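PDB 4PHX: protein AggB from Escherichia coli, which is the minor subunit of aggregative adherence fimbriae type I, an Ig-like, AfaD-related protein that probably contributes to cell adhesion. Local coordinates for residues A91-M96 against F110-E115. Numbering follows the deposited sequence.
Sequences AIFDIM and FSVSGE
Ile95 presents its two branches to different parts of the opposite strand: CG2 lies anti to the backbone N and comes over the ring of Phe110, while CG1, beside that N (chi1 -68°) and nearly extended beyond (chi2 169°), carries CD1 toward Val112. The CG2 methyl of Ile95 sits almost squarely above the centre of the Phe110 ring, 4.2 Å from its centroid and 8° off the normal, a CH-pi contact; phenylalanine suits this place by offering a flat apolar face on which the methyl rests. Ile95 CD1 meets Val112 CG2 tip to tip at 3.7 Å and lies 4.0 Å from Phe110 CB. A β-branched isoleucine suits its position because its short and long arms serve two neighbours at once. Val112 does likewise on a smaller scale: its other methyl, CG1, lies 4.2 Å from Phe93 CZ, which approaches obliquely. With CG of Phe93 set between the backbone N and the carbonyl carbon, the ring is long enough for its far atom to reach a methyl of the other sheet. All four residues are buried, and the contact is wholly apolar. The axes of 91-96 and 110-115 come no nearer than 10.6 Å, so side chains rather than backbone bonds join them, as expected between the two facing sheets of an Ig-like β-sandwich. Strand 90-97 runs between strands 20-27 and 61-67 in one sheet, and strand 107-117 between 34-39 and 134-141 in the other; Val64 touches both Ile95 and Phe110, while Ile37, Ile66 and Trp71 pack against Phe93, extending the core around the contact.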
loop_
_atom_site.group_PDB
_atom_site.type_symbol
_atom_site.label_atom_id
_atom_site.label_comp_id
_atom_site.label_asym_id
_atom_site.label_seq_id
_atom_site.Cartn_x
_atom_site.Cartn_y
_atom_site.Cartn_z
ATOM N N ALA B 91 21.330 -24.261 -3.678
ATOM C CA ALA B 91 20.621 -22.986 -3.721
ATOM C C ALA B 91 19.123 -23.175 -3.627
ATOM O O ALA B 91 18.558 -24.114 -4.180
ATOM C CB ALA B 91 20.980 -22.228 -4.955
ATOM N N ILE B 92 18.477 -22.282 -2.891
ATOM C CA ILE B 92 17.049 -22.378 -2.677
ATOM C C ILE B 92 16.302 -21.344 -3.528
ATOM O O ILE B 92 16.754 -20.205 -3.682
ATOM C CB ILE B 92 16.726 -22.233 -1.196
ATOM C CG1 ILE B 92 17.373 -23.390 -0.429
ATOM C CG2 ILE B 92 15.221 -22.179 -0.940
ATOM C CD1 ILE B 92 16.760 -24.740 -0.719
ATOM N N PHE B 93 15.181 -21.774 -4.112
ATOM C CA PHE B 93 14.318 -20.900 -4.925
ATOM C C PHE B 93 12.844 -21.196 -4.673
ATOM O O PHE B 93 12.486 -22.236 -4.129
ATOM C CB PHE B 93 14.602 -21.087 -6.418
ATOM C CG PHE B 93 14.358 -22.489 -6.905
ATOM C CD1 PHE B 93 13.123 -22.857 -7.402
ATOM C CD2 PHE B 93 15.377 -23.443 -6.855
ATOM C CE1 PHE B 93 12.882 -24.144 -7.842
ATOM C CE2 PHE B 93 15.149 -24.732 -7.289
ATOM C CZ PHE B 93 13.883 -25.092 -7.788
ATOM N N ASP B 94 11.974 -20.301 -5.090
ATOM C CA ASP B 94 10.554 -20.576 -4.936
ATOM C C ASP B 94 9.828 -20.433 -6.248
ATOM O O ASP B 94 10.310 -19.765 -7.170
ATOM C CB ASP B 94 9.920 -19.610 -3.949
ATOM C CG ASP B 94 10.479 -19.756 -2.552
ATOM O OD1 ASP B 94 10.050 -20.686 -1.825
ATOM O OD2 ASP B 94 11.313 -18.908 -2.177
ATOM N N ILE B 95 8.665 -21.061 -6.313
ATOM C CA ILE B 95 7.694 -20.765 -7.351
ATOM C C ILE B 95 6.595 -19.935 -6.710
ATOM O O ILE B 95 5.959 -20.346 -5.733
ATOM C CB ILE B 95 7.146 -22.036 -8.009
ATOM C CG1 ILE B 95 8.270 -22.715 -8.804
ATOM C CG2 ILE B 95 5.970 -21.703 -8.941
ATOM C CD1 ILE B 95 7.945 -24.132 -9.287
ATOM N N MET B 96 6.394 -18.742 -7.249
ATOM C CA MET B 96 5.532 -17.777 -6.592
ATOM C C MET B 96 4.372 -17.315 -7.462
ATOM O O MET B 96 4.485 -17.240 -8.688
ATOM C CB MET B 96 6.341 -16.563 -6.114
ATOM C CG MET B 96 7.354 -16.860 -5.033
ATOM S SD MET B 96 8.530 -15.515 -4.791
ATOM C CE MET B 96 9.262 -15.342 -6.390
ATOM N N PHE B 110 3.908 -28.237 -12.053
ATOM C CA PHE B 110 5.107 -27.456 -12.288
ATOM C C PHE B 110 6.268 -28.356 -12.725
ATOM O O PHE B 110 6.677 -29.279 -12.019
ATOM C CB PHE B 110 5.454 -26.680 -11.032
ATOM C CG PHE B 110 4.399 -25.674 -10.642
ATOM C CD1 PHE B 110 3.931 -24.749 -11.565
ATOM C CD2 PHE B 110 3.871 -25.660 -9.364
ATOM C CE1 PHE B 110 2.969 -23.817 -11.209
ATOM C CE2 PHE B 110 2.901 -24.729 -9.002
ATOM C CZ PHE B 110 2.450 -23.810 -9.926
ATOM N N SER B 111 6.798 -28.093 -13.903
ATOM C CA SER B 111 7.962 -28.820 -14.342
ATOM C C SER B 111 9.125 -27.858 -14.341
ATOM O O SER B 111 9.106 -26.878 -15.078
ATOM C CB SER B 111 7.737 -29.387 -15.737
ATOM O OG SER B 111 8.982 -29.737 -16.304
ATOM N N VAL B 112 10.126 -28.143 -13.512
ATOM C CA VAL B 112 11.248 -27.252 -13.316
ATOM C C VAL B 112 12.542 -27.876 -13.841
ATOM O O VAL B 112 12.849 -29.029 -13.548
ATOM C CB VAL B 112 11.440 -26.944 -11.826
ATOM C CG1 VAL B 112 12.589 -25.984 -11.634
ATOM C CG2 VAL B 112 10.165 -26.359 -11.235
ATOM N N SER B 113 13.289 -27.110 -14.626
ATOM C CA SER B 113 14.623 -27.508 -15.046
ATOM C C SER B 113 15.670 -26.553 -14.479
ATOM O O SER B 113 15.368 -25.397 -14.147
ATOM C CB SER B 113 14.735 -27.571 -16.574
ATOM O OG SER B 113 13.987 -28.642 -17.101
ATOM N N GLY B 114 16.896 -27.054 -14.359
ATOM C CA GLY B 114 17.992 -26.276 -13.811
ATOM C C GLY B 114 19.365 -26.816 -14.167
ATOM O O GLY B 114 19.510 -27.992 -14.532
ATOM N N GLU B 115 20.381 -25.963 -14.055
ATOM C CA GLU B 115 21.741 -26.334 -14.442
ATOM C C GLU B 115 22.801 -25.708 -13.534
ATOM O O GLU B 115 22.669 -24.557 -13.098
ATOM C CB GLU B 115 22.014 -25.906 -15.886
ATOM C CG GLU B 115 21.579 -26.891 -16.957
ATOM C CD GLU B 115 21.580 -26.282 -18.370
ATOM O OE1 GLU B 115 21.876 -25.070 -18.510
ATOM O OE2 GLU B 115 21.286 -27.027 -19.341
#